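Local coordinates for type I polyketide synthase PikAII (Streptomyces venezuelae, PDB 3QP9), which is a C2-type ketoreductase domain of a modular polyketide synthase, a Rossmann-fold type associated with epimerisation rather than reduction of the growing chain, at residues 125-130 with 372-377; 157-162 with 193-198; 172-177 with 419-424; 364-369 with 412-417; 399-404 with 436-441. All blocks are in the same frame, centred on the assembly; numbering follows the deposited sequence.

Interaction 1: 125-130 with 372-377; sequences PAPFTR and AKATAA
Thr375, on the long Rossmann-fold helix 363-386, meets Ala126 and Pro127 of a proline-rich loop through its hydroxyl. The loop leads into helix 130-144 and comes from the N-terminal half of the protein, the helix from the half holding the KR family domain, so the contact joins the two. Its polar centre is a single short hydrogen bond: Thr375 OG1 donates to Ala126 O at 2.7 Å. The donor lies 24° from the carbonyl plane and meets the C=O at 133°, a sideward approach rather than a head-on one. With chi1 at -67°, OG1 stands beside the threonine's own backbone N and CG2 is anti to that N; both branches face the same acceptor, since CG2 also rests 3.5 Å from Ala126 O.

The peptide before Pro127 is cis, which sets the ring's CD on the same side of the peptide as Ala126 O. CD therefore lies beside the bond, 3.4 Å from Thr375 OG1. Pro125 contributes less, its CG reaching Thr375 OG1 at 4.2 Å with the two side chains roughly perpendicular. Proline suits a loop that must hold such a shape without the help of regular backbone bonds, and threonine offers a short, branched donor from a helix surface. Alanine at 374 is small enough for the proline to lie close to the helix, and Phe421 of helix 413-426 packs on both. Within the wider pi-type turn at 372-375, Ala374 CB meets Pro127 CG at 3.8 Å.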
# COMPACT_ATOMS: atom_id res chain seq x y z
N PRO A 125 17.25 -2.18 3.81
CA PRO A 125 16.64 -3.26 4.62
C PRO A 125 15.32 -3.77 3.99
O PRO A 125 14.81 -3.14 3.07
CB PRO A 125 16.38 -2.59 5.98
CG PRO A 125 16.23 -1.16 5.70
CD PRO A 125 17.15 -0.87 4.46
N ALA A 126 14.79 -4.90 4.48
CA ALA A 126 13.46 -5.31 4.08
C ALA A 126 12.44 -4.23 4.61
O ALA A 126 12.67 -3.59 5.67
CB ALA A 126 13.16 -6.71 4.62
N PRO A 127 11.28 -4.06 3.92
CA PRO A 127 10.69 -5.00 2.92
C PRO A 127 11.00 -4.58 1.51
O PRO A 127 10.66 -5.30 0.57
CB PRO A 127 9.15 -4.85 3.18
CG PRO A 127 8.96 -3.43 3.67
CD PRO A 127 10.30 -3.01 4.33
N PHE A 128 11.65 -3.43 1.33
CA PHE A 128 12.10 -3.06 -0.04
C PHE A 128 12.81 -4.25 -0.67
O PHE A 128 13.66 -4.88 -0.01
CB PHE A 128 13.02 -1.84 -0.01
CG PHE A 128 13.45 -1.40 -1.39
CD1 PHE A 128 12.65 -0.54 -2.13
CD2 PHE A 128 14.66 -1.82 -1.92
CE1 PHE A 128 13.03 -0.10 -3.41
CE2 PHE A 128 15.04 -1.38 -3.20
CZ PHE A 128 14.20 -0.54 -3.94
N THR A 129 12.42 -4.64 -1.89
CA THR A 129 13.09 -5.77 -2.62
C THR A 129 13.68 -5.29 -3.94
O THR A 129 13.44 -4.14 -4.35
CB THR A 129 12.16 -7.00 -2.94
OG1 THR A 129 11.30 -6.71 -4.04
CG2 THR A 129 11.34 -7.46 -1.73
N ARG A 130 14.47 -6.14 -4.61
CA ARG A 130 15.10 -5.70 -5.87
C ARG A 130 14.02 -5.46 -6.91
O ARG A 130 14.09 -4.52 -7.71
CB ARG A 130 16.08 -6.75 -6.34
CG ARG A 130 17.41 -6.74 -5.54
CD ARG A 130 18.47 -7.67 -6.22
NE ARG A 130 19.45 -8.23 -5.26
CZ ARG A 130 20.68 -8.65 -5.57
NH1 ARG A 130 21.48 -9.13 -4.62
NH2 ARG A 130 21.13 -8.58 -6.81
N ALA A 372 11.18 4.18 5.85
CA ALA A 372 10.55 5.04 6.84
C ALA A 372 9.09 4.68 7.16
O ALA A 372 8.63 4.96 8.29
CB ALA A 372 10.63 6.49 6.41
N LYS A 373 8.36 4.12 6.18
CA LYS A 373 6.93 3.86 6.38
C LYS A 373 6.64 2.43 6.82
O LYS A 373 5.71 2.15 7.60
CB LYS A 373 6.07 4.22 5.16
CG LYS A 373 5.84 5.69 4.83
CD LYS A 373 5.51 6.60 6.01
CE LYS A 373 4.05 6.95 6.11
NZ LYS A 373 3.83 8.02 7.12
N ALA A 374 7.47 1.53 6.37
CA ALA A 374 7.18 0.10 6.54
C ALA A 374 8.13 -0.80 7.34
O ALA A 374 7.71 -1.85 7.81
CB ALA A 374 6.98 -0.53 5.15
N THR A 375 9.40 -0.47 7.45
CA THR A 375 10.37 -1.41 8.11
C THR A 375 10.10 -1.65 9.61
O THR A 375 10.22 -2.83 10.14
CB THR A 375 11.83 -0.95 7.90
OG1 THR A 375 12.11 -1.08 6.48
CG2 THR A 375 12.82 -1.85 8.69
N ALA A 376 9.80 -0.57 10.31
CA ALA A 376 9.44 -0.77 11.73
C ALA A 376 8.19 -1.66 11.92
O ALA A 376 8.09 -2.47 12.85
CB ALA A 376 9.33 0.59 12.44
N ALA A 377 7.21 -1.51 11.03
CA ALA A 377 5.99 -2.26 11.10
C ALA A 377 6.31 -3.69 10.78
O ALA A 377 5.77 -4.58 11.42
CB ALA A 377 4.90 -1.68 10.11

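Interaction 2: 157-162 with 193-198; sequences GAVSVG and LIDLPS
Asp195, near the end of a parallel strand in the N-terminal Rossmann-like half of the protein, holds the loop that follows the neighbouring strand 151-156. Its CG is anti to the backbone N (chi1 -177°), which carries the carboxylate across to residues 157-159. There OD2 accepts a nearly straight hydrogen bond from Ala158 N at 2.9 Å, the N-H coming from above the carboxylate plane, 40° out of it. The same oxygen is hydrogen-bonded to the hydroxyl of Thr155, while OD1 makes a salt bridge with Arg224. An aspartate suits this place: one short side chain serves a backbone amide, a hydroxyl and a cation, and the bonds on both oxygens probably keep it ionised and restrict its rotation.

Val159 runs antiparallel alongside this side chain, its CG2 3.6 Å from Asp195 OD1, an apolar flank to the charged group. Gly157, with a positive phi of 72°, begins the loop where a residue without a side chain fits most easily. Its N gives a weak hydrogen bond to Leu196 O at 3.3 Å. The Ser198 hydroxyl, hydrogen-bonded to Thr168, passes close by, with Ser198 OG 3.5 Å from Gly157 CA.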
# COMPACT_ATOMS: atom_id res chain seq x y z
N GLY A 157 0.16 -13.20 -5.07
CA GLY A 157 0.01 -13.12 -3.59
C GLY A 157 0.00 -11.68 -3.03
O GLY A 157 0.15 -11.50 -1.84
N ALA A 158 -0.11 -10.66 -3.88
CA ALA A 158 -0.06 -9.30 -3.41
C ALA A 158 -1.36 -8.69 -2.78
O ALA A 158 -1.27 -7.68 -2.04
CB ALA A 158 0.54 -8.36 -4.50
N VAL A 159 -2.52 -9.20 -3.12
CA VAL A 159 -3.79 -8.60 -2.63
C VAL A 159 -4.65 -9.76 -2.13
O VAL A 159 -4.48 -10.90 -2.55
CB VAL A 159 -4.55 -7.83 -3.65
CG1 VAL A 159 -3.62 -6.60 -4.26
CG2 VAL A 159 -4.99 -8.80 -4.81
N SER A 160 -5.56 -9.43 -1.26
CA SER A 160 -6.58 -10.38 -0.75
C SER A 160 -7.97 -10.00 -1.30
O SER A 160 -8.42 -8.91 -1.07
CB SER A 160 -6.65 -10.23 0.76
OG SER A 160 -7.79 -10.98 1.25
N VAL A 161 -8.65 -10.90 -1.98
CA VAL A 161 -9.97 -10.58 -2.59
C VAL A 161 -11.08 -10.82 -1.58
O VAL A 161 -12.28 -10.46 -1.78
CB VAL A 161 -10.24 -11.36 -3.86
CG1 VAL A 161 -9.13 -11.03 -4.94
CG2 VAL A 161 -10.50 -12.89 -3.71
N GLY A 162 -10.71 -11.43 -0.50
CA GLY A 162 -11.74 -11.65 0.55
C GLY A 162 -11.32 -12.60 1.59
O GLY A 162 -10.12 -12.82 1.81
N LEU A 193 -2.54 -3.55 -13.48
CA LEU A 193 -1.92 -4.35 -12.47
C LEU A 193 -2.72 -5.58 -12.43
O LEU A 193 -3.93 -5.52 -12.55
CB LEU A 193 -2.00 -3.65 -11.11
CG LEU A 193 -1.08 -2.47 -10.86
CD1 LEU A 193 -1.64 -1.40 -9.82
CD2 LEU A 193 0.34 -3.03 -10.35
N ILE A 194 -2.06 -6.73 -12.35
CA ILE A 194 -2.77 -8.00 -12.31
C ILE A 194 -2.14 -8.85 -11.27
O ILE A 194 -0.96 -9.06 -11.33
CB ILE A 194 -2.67 -8.73 -13.64
CG1 ILE A 194 -3.20 -7.84 -14.77
CG2 ILE A 194 -3.39 -10.11 -13.52
CD1 ILE A 194 -3.00 -8.36 -16.17
N ASP A 195 -2.94 -9.44 -10.34
CA ASP A 195 -2.32 -10.30 -9.33
C ASP A 195 -2.76 -11.75 -9.54
O ASP A 195 -3.95 -12.02 -9.56
CB ASP A 195 -2.77 -9.84 -7.93
CG ASP A 195 -2.12 -10.63 -6.80
OD1 ASP A 195 -2.88 -11.36 -6.11
OD2 ASP A 195 -0.87 -10.60 -6.72
N LEU A 196 -1.78 -12.65 -9.67
CA LEU A 196 -1.99 -14.06 -9.94
C LEU A 196 -2.10 -14.70 -8.61
O LEU A 196 -1.76 -14.07 -7.63
CB LEU A 196 -0.82 -14.65 -10.75
CG LEU A 196 -0.78 -14.09 -12.17
CD1 LEU A 196 0.51 -14.47 -12.89
CD2 LEU A 196 -1.97 -14.48 -13.03
N PRO A 197 -2.70 -15.89 -8.55
CA PRO A 197 -2.86 -16.56 -7.24
C PRO A 197 -1.46 -16.79 -6.63
O PRO A 197 -0.52 -17.13 -7.39
CB PRO A 197 -3.48 -17.91 -7.60
CG PRO A 197 -4.12 -17.77 -9.00
CD PRO A 197 -3.25 -16.65 -9.69
N SER A 198 -1.31 -16.67 -5.30
CA SER A 198 0.05 -16.81 -4.66
C SER A 198 0.99 -17.79 -5.38
O SER A 198 2.17 -17.53 -5.48
CB SER A 198 0.00 -17.17 -3.17
OG SER A 198 -0.91 -16.35 -2.46

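Interaction 3: 172-177 with 419-424; sequences QAMVWG and TAFLDA
A helix-helix crossing near the centre of the chain, built on small residues, brings Ala173 and Gly177 of helix 170-185 against Ala420 and Ala424 of helix 413-426. It joins the N-terminal Rossmann-like half of the protein to the half holding the KR family domain. The two segments' axes come within 7.8 Å, and their N-to-C directions differ by 127°. Small side chains allow this approach, and on each helix they stand four apart, on one face.

Ala173 CB and Ala424 CB meet at 3.6 Å, methyl against methyl. Ala420 CB is set between backbone atoms of the other helix, 3.5 Å from Ala173 O and 3.9 Å from Gly177 CA. Glycine at 177 leaves only CA where that methyl presses in. Ala173 O itself is taken up by the helical bond from Gly177 N, and no hydrogen bond crosses the interface.

Larger groups close one flank. With CG beside its backbone N (chi1 -56°) and the chain extended at chi2, Met174 brings SD alongside Phe421 CB. A flexible thioether can follow that contour. This Met-aromatic contact is oblique: SD is 5.2 Å from the Phe421 ring centroid, 57° off its normal, and 3.9 Å from Phe421 CB.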
# COMPACT_ATOMS: atom_id res chain seq x y z
N GLN A 172 5.10 -7.43 -2.64
CA GLN A 172 4.60 -7.16 -4.02
C GLN A 172 3.44 -6.15 -4.02
O GLN A 172 3.20 -5.50 -5.03
CB GLN A 172 4.25 -8.47 -4.74
CG GLN A 172 5.50 -9.31 -5.09
CD GLN A 172 5.19 -10.49 -5.92
OE1 GLN A 172 4.43 -10.37 -6.89
NE2 GLN A 172 5.82 -11.68 -5.60
N ALA A 173 2.65 -6.07 -2.93
CA ALA A 173 1.60 -5.00 -2.86
C ALA A 173 2.24 -3.62 -3.03
O ALA A 173 1.51 -2.72 -3.35
CB ALA A 173 0.81 -5.03 -1.51
N MET A 174 3.57 -3.45 -2.78
CA MET A 174 4.20 -2.08 -2.94
C MET A 174 4.25 -1.69 -4.40
O MET A 174 4.17 -0.51 -4.74
CB MET A 174 5.63 -1.99 -2.37
CG MET A 174 5.63 -2.38 -0.91
SD MET A 174 7.04 -1.84 0.03
CE MET A 174 8.21 -3.05 -0.61
N VAL A 175 4.33 -2.67 -5.29
CA VAL A 175 4.19 -2.35 -6.69
C VAL A 175 2.78 -1.87 -7.06
O VAL A 175 2.61 -0.97 -7.90
CB VAL A 175 4.58 -3.55 -7.52
CG1 VAL A 175 4.09 -3.38 -8.96
CG2 VAL A 175 6.07 -3.71 -7.40
N TRP A 176 1.78 -2.42 -6.43
CA TRP A 176 0.40 -1.93 -6.62
C TRP A 176 0.31 -0.50 -6.14
O TRP A 176 -0.33 0.36 -6.79
CB TRP A 176 -0.68 -2.80 -5.87
CG TRP A 176 -0.98 -4.09 -6.64
CD1 TRP A 176 -0.11 -5.16 -6.85
CD2 TRP A 176 -2.16 -4.43 -7.37
NE1 TRP A 176 -0.69 -6.11 -7.59
CE2 TRP A 176 -1.94 -5.71 -7.93
CE3 TRP A 176 -3.41 -3.78 -7.60
CZ2 TRP A 176 -2.89 -6.37 -8.72
CZ3 TRP A 176 -4.35 -4.45 -8.32
CH2 TRP A 176 -4.10 -5.74 -8.91
N GLY A 177 0.90 -0.21 -4.99
CA GLY A 177 0.75 1.17 -4.49
C GLY A 177 1.39 2.16 -5.45
O GLY A 177 0.81 3.22 -5.79
N THR A 419 3.22 2.56 2.22
CA THR A 419 1.99 2.55 2.97
C THR A 419 1.17 1.37 2.44
O THR A 419 0.44 0.69 3.23
CB THR A 419 1.49 4.00 2.79
OG1 THR A 419 1.42 4.70 4.02
CG2 THR A 419 0.52 4.39 1.70
N ALA A 420 1.31 1.05 1.15
CA ALA A 420 0.61 -0.20 0.69
C ALA A 420 1.15 -1.43 1.34
O ALA A 420 0.46 -2.47 1.42
CB ALA A 420 0.61 -0.38 -0.89
N PHE A 421 2.37 -1.35 1.87
CA PHE A 421 2.91 -2.55 2.54
C PHE A 421 2.18 -2.75 3.82
O PHE A 421 1.90 -3.97 4.23
CB PHE A 421 4.41 -2.40 2.83
CG PHE A 421 5.01 -3.59 3.54
CD1 PHE A 421 5.45 -4.69 2.79
CD2 PHE A 421 5.13 -3.58 4.94
CE1 PHE A 421 5.99 -5.80 3.44
CE2 PHE A 421 5.66 -4.61 5.57
CZ PHE A 421 6.13 -5.75 4.82
N LEU A 422 1.83 -1.63 4.50
CA LEU A 422 0.99 -1.70 5.78
C LEU A 422 -0.35 -2.34 5.57
O LEU A 422 -0.83 -3.24 6.38
CB LEU A 422 0.79 -0.29 6.37
CG LEU A 422 2.03 0.54 6.51
CD1 LEU A 422 1.70 1.87 7.13
CD2 LEU A 422 3.03 -0.22 7.50
N ASP A 423 -1.05 -1.90 4.50
CA ASP A 423 -2.38 -2.41 4.18
C ASP A 423 -2.25 -3.90 3.82
O ASP A 423 -3.06 -4.72 4.23
CB ASP A 423 -3.03 -1.66 3.02
CG ASP A 423 -3.26 -0.23 3.29
OD1 ASP A 423 -3.18 0.54 2.32
OD2 ASP A 423 -3.73 0.16 4.42
N ALA A 424 -1.18 -4.29 3.17
CA ALA A 424 -1.01 -5.74 2.91
C ALA A 424 -0.71 -6.61 4.09
O ALA A 424 -1.07 -7.78 4.07
CB ALA A 424 0.13 -5.98 1.88

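Interaction 4: 364-369 with 412-417; sequences DALARV and QGAYAA
Leu366 and Ala414 have the nearest CA atoms of the two segments, 5.1 Å apart, where helices 363-386 and 413-426 pass each other with the axes of the short segments 8.7 Å apart, inclined at 43° and running in broadly the same direction. Ala414 is the centre of the contact. Its methyl points at the other helix and is received chiefly by Val369, whose CG1 lies 3.6 Å from Ala414 CB and whose CG2 comes nearly as near. With CG1 anti to the backbone N, that branch also reaches over the helix backbone, 3.4 Å from Ala414 O and close to the amide of Tyr415. A beta-branched residue suits the site because both of its methyls can straddle one alanine.

The two helices pack side by side on the parallel sheet of the ketoreductase's Rossmann fold, being the helices on either side of strand 396-402 in the chain, and alanines on the second keep the pair tight. Leu366 works from the neighbouring turn. Its CB leaves the helix alongside the interface, but chi1 at 166° and chi2 at 70° swing CD1 across, to 3.7 Å from Ala414 CA and 4.0 Å from Ala417 CB. Leucine has the length to span the two alanines, one turn apart. Met178 and Leu136, from two helices of the N-terminal half, pack on Leu366 as well, and Ala417 also meets Met174.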
# COMPACT_ATOMS: atom_id res chain seq x y z
N ASP A 364 16.94 4.35 -4.96
CA ASP A 364 17.42 4.52 -3.58
C ASP A 364 16.48 5.43 -2.73
O ASP A 364 16.16 5.13 -1.56
CB ASP A 364 18.91 4.95 -3.51
CG ASP A 364 19.89 3.85 -4.05
OD1 ASP A 364 20.75 4.20 -4.89
OD2 ASP A 364 19.84 2.66 -3.67
N ALA A 365 16.04 6.54 -3.33
CA ALA A 365 15.04 7.42 -2.75
C ALA A 365 13.70 6.66 -2.42
O ALA A 365 13.16 6.78 -1.29
CB ALA A 365 14.79 8.55 -3.70
N LEU A 366 13.21 5.87 -3.39
CA LEU A 366 12.01 5.05 -3.20
C LEU A 366 12.21 4.14 -1.97
O LEU A 366 11.35 4.10 -1.09
CB LEU A 366 11.68 4.20 -4.45
CG LEU A 366 10.67 3.06 -4.31
CD1 LEU A 366 9.31 3.70 -4.11
CD2 LEU A 366 10.61 2.10 -5.52
N ALA A 367 13.35 3.42 -1.97
CA ALA A 367 13.74 2.47 -0.94
C ALA A 367 13.78 3.08 0.45
O ALA A 367 13.27 2.49 1.42
CB ALA A 367 15.08 1.87 -1.27
N ARG A 368 14.34 4.28 0.52
CA ARG A 368 14.33 5.08 1.76
C ARG A 368 12.93 5.39 2.24
O ARG A 368 12.70 5.46 3.46
CB ARG A 368 15.13 6.40 1.61
CG ARG A 368 16.52 6.41 2.22
CD ARG A 368 17.33 7.78 1.90
NE ARG A 368 18.26 7.47 0.84
CZ ARG A 368 18.29 7.97 -0.39
NH1 ARG A 368 19.19 7.49 -1.24
NH2 ARG A 368 17.48 8.95 -0.81
N VAL A 369 12.00 5.66 1.33
CA VAL A 369 10.69 6.09 1.77
C VAL A 369 9.96 4.84 2.24
O VAL A 369 9.20 4.90 3.23
CB VAL A 369 9.88 6.87 0.66
CG1 VAL A 369 8.38 6.95 1.02
CG2 VAL A 369 10.46 8.28 0.35
N GLN A 412 2.85 10.99 -5.22
CA GLN A 412 2.91 10.19 -3.98
C GLN A 412 3.42 8.78 -4.14
O GLN A 412 3.14 7.92 -3.29
CB GLN A 412 1.56 10.26 -3.28
CG GLN A 412 1.39 11.63 -2.59
CD GLN A 412 -0.05 12.09 -2.60
OE1 GLN A 412 -0.65 12.35 -1.56
NE2 GLN A 412 -0.60 12.21 -3.80
N GLY A 413 4.16 8.54 -5.22
CA GLY A 413 4.55 7.19 -5.65
C GLY A 413 5.20 6.35 -4.53
O GLY A 413 4.83 5.24 -4.24
N ALA A 414 6.28 6.90 -4.00
CA ALA A 414 7.03 6.29 -2.92
C ALA A 414 6.19 6.14 -1.66
O ALA A 414 6.28 5.14 -0.97
CB ALA A 414 8.26 7.23 -2.60
N TYR A 415 5.45 7.19 -1.31
CA TYR A 415 4.56 7.18 -0.10
C TYR A 415 3.53 6.05 -0.22
O TYR A 415 3.36 5.28 0.70
CB TYR A 415 3.93 8.57 -0.02
CG TYR A 415 3.06 8.85 1.15
CD1 TYR A 415 3.20 8.19 2.37
CD2 TYR A 415 2.06 9.82 1.02
CE1 TYR A 415 2.34 8.50 3.47
CE2 TYR A 415 1.22 10.12 2.05
CZ TYR A 415 1.36 9.49 3.28
OH TYR A 415 0.47 9.90 4.27
N ALA A 416 2.95 5.87 -1.42
CA ALA A 416 2.02 4.78 -1.70
C ALA A 416 2.62 3.36 -1.66
O ALA A 416 2.04 2.43 -1.08
CB ALA A 416 1.33 5.02 -3.06
N ALA A 417 3.80 3.18 -2.25
CA ALA A 417 4.52 1.93 -2.08
C ALA A 417 4.65 1.50 -0.60
O ALA A 417 4.32 0.37 -0.25
CB ALA A 417 5.97 2.02 -2.78

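Interaction 5: 399-404 with 436-441; sequences LFSSVA and VTSVAW
Trp441 meets Phe400 and Ser401 across two parallel strands, 396-402 and 435-441. Its CB sits 3.9 Å from Ser401 O. With CG beside the backbone N (chi1 -63°), the indole leans back over the neighbouring strand; CD1 comes 3.6 Å from Ser401 O, which lies at the ring's edge, in its plane. NE1 then stands over one face of the Phe400 ring, offset toward the rim and 3.4 Å from Phe400 CD2. CE2 meets Phe400 CE2, and at the far end CZ2 reaches Phe400 CZ at 4.0 Å. The planes are inclined at 44°, an oblique pairing in which broad flat residues fill the space beside the sheet. Val439 CG1 also covers a face of the indole.

Backbone bonds zip the strands together from Leu399 N to Thr437 O as far as Val403 N to Trp441 O. The later ones are less direct; Trp441 N reaches Ser401 O at 3.2 Å from above the carbonyl plane, with a C=O...N angle of 107°. Just beyond, Ser402 OG accepts from Ala404 N in an ST turn.

The strands belong to a beta-alpha-beta crossover of the Rossmann fold through helix 413-426. Ser401 and Ser438 are small enough to lie beneath that helix, where Ser438 OG and, weakly, Ser401 OG hydrogen-bond to Asp423 OD2. On the other face of the sheet, Phe400 and Trp441 pack against Leu475 of helix 468-481, while Ile488 of strand 485-488 touches Trp441.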
# COMPACT_ATOMS: atom_id res chain seq x y z
N LEU A 399 -1.73 -0.16 12.39
CA LEU A 399 -0.89 0.64 11.45
C LEU A 399 -1.60 1.83 10.85
O LEU A 399 -2.76 1.74 10.30
CB LEU A 399 -0.46 -0.33 10.31
CG LEU A 399 0.06 -1.67 10.84
CD1 LEU A 399 0.56 -2.63 9.62
CD2 LEU A 399 1.28 -1.42 11.79
N PHE A 400 -0.95 2.97 10.92
CA PHE A 400 -1.45 4.19 10.27
C PHE A 400 -0.91 4.25 8.85
O PHE A 400 0.25 4.52 8.64
CB PHE A 400 -1.04 5.46 11.09
CG PHE A 400 -1.97 5.76 12.26
CD1 PHE A 400 -2.44 4.76 13.07
CD2 PHE A 400 -2.37 7.07 12.55
CE1 PHE A 400 -3.30 5.06 14.14
CE2 PHE A 400 -3.25 7.37 13.61
CZ PHE A 400 -3.72 6.41 14.38
N SER A 401 -1.82 4.01 7.88
CA SER A 401 -1.51 4.08 6.49
C SER A 401 -2.19 5.34 5.92
O SER A 401 -2.56 6.27 6.67
CB SER A 401 -2.02 2.77 5.85
OG SER A 401 -2.00 2.72 4.42
N SER A 402 -2.41 5.37 4.62
CA SER A 402 -2.77 6.63 3.95
C SER A 402 -3.62 6.33 2.73
O SER A 402 -3.39 5.34 2.06
CB SER A 402 -1.50 7.34 3.52
OG SER A 402 -1.76 8.26 2.49
N VAL A 403 -4.55 7.22 2.43
CA VAL A 403 -5.28 7.15 1.19
C VAL A 403 -4.33 7.11 -0.08
O VAL A 403 -4.81 6.77 -1.16
CB VAL A 403 -6.34 8.29 1.04
CG1 VAL A 403 -7.45 8.23 2.15
CG2 VAL A 403 -5.68 9.74 1.05
N ALA A 404 -3.02 7.41 0.07
CA ALA A 404 -2.05 7.35 -1.09
C ALA A 404 -1.91 5.88 -1.49
O ALA A 404 -1.80 5.56 -2.68
CB ALA A 404 -0.68 7.93 -0.70
N VAL A 436 -3.64 -7.62 13.21
CA VAL A 436 -3.20 -6.33 12.57
C VAL A 436 -4.37 -5.60 11.93
O VAL A 436 -5.18 -6.23 11.22
CB VAL A 436 -2.17 -6.60 11.53
CG1 VAL A 436 -1.77 -5.21 10.76
CG2 VAL A 436 -0.99 -7.34 12.16
N THR A 437 -4.51 -4.29 12.19
CA THR A 437 -5.51 -3.49 11.48
C THR A 437 -4.68 -2.45 10.78
O THR A 437 -3.76 -1.93 11.42
CB THR A 437 -6.50 -2.82 12.50
OG1 THR A 437 -7.31 -3.84 13.12
CG2 THR A 437 -7.45 -1.82 11.83
N SER A 438 -4.94 -2.20 9.48
CA SER A 438 -4.36 -1.04 8.84
C SER A 438 -5.48 -0.00 8.60
O SER A 438 -6.52 -0.26 7.90
CB SER A 438 -3.69 -1.40 7.56
OG SER A 438 -3.11 -0.23 6.98
N VAL A 439 -5.29 1.19 9.12
CA VAL A 439 -6.26 2.23 8.78
C VAL A 439 -5.66 3.25 7.78
O VAL A 439 -4.64 3.92 8.05
CB VAL A 439 -6.77 2.96 10.01
CG1 VAL A 439 -7.75 3.99 9.60
CG2 VAL A 439 -7.52 1.93 11.00
N ALA A 440 -6.29 3.41 6.61
CA ALA A 440 -5.72 4.33 5.59
C ALA A 440 -6.41 5.67 5.76
O ALA A 440 -7.54 5.81 5.44
CB ALA A 440 -5.98 3.80 4.21
N TRP A 441 -5.68 6.70 6.17
CA TRP A 441 -6.26 7.99 6.51
C TRP A 441 -6.05 9.01 5.44
O TRP A 441 -5.05 9.01 4.69
CB TRP A 441 -5.54 8.53 7.72
CG TRP A 441 -5.65 7.72 8.99
CD1 TRP A 441 -4.69 6.88 9.53
CD2 TRP A 441 -6.70 7.81 9.99
NE1 TRP A 441 -5.12 6.40 10.75
CE2 TRP A 441 -6.31 7.00 11.08
CE3 TRP A 441 -7.90 8.53 10.06
CZ2 TRP A 441 -7.12 6.84 12.26
CZ3 TRP A 441 -8.70 8.42 11.24
CH2 TRP A 441 -8.34 7.53 12.28

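In the fold
Helix 413-426 is the common hub: interactions 3 and 4 both use it, interaction 5 joins the strands before and after it, and Phe421 carries it to the loop of interaction 1. Interactions 1 and 4 share helix 363-386. Interaction 3 lies nearest the middle, its centre about 3 Å from the centre of the chain; interactions 1, 3, 4 and 5 are buried, and interaction 2 only partly. Interactions 3 and 4 are wholly apolar, whereas interaction 5 relies on backbone bonds between strands. Interactions 1 and 3 tie the N-terminal half to the C-terminal half. Interaction 2, within the N-terminal half, depends on a carboxylate; Trp176 and Ala173 link it to interaction 3.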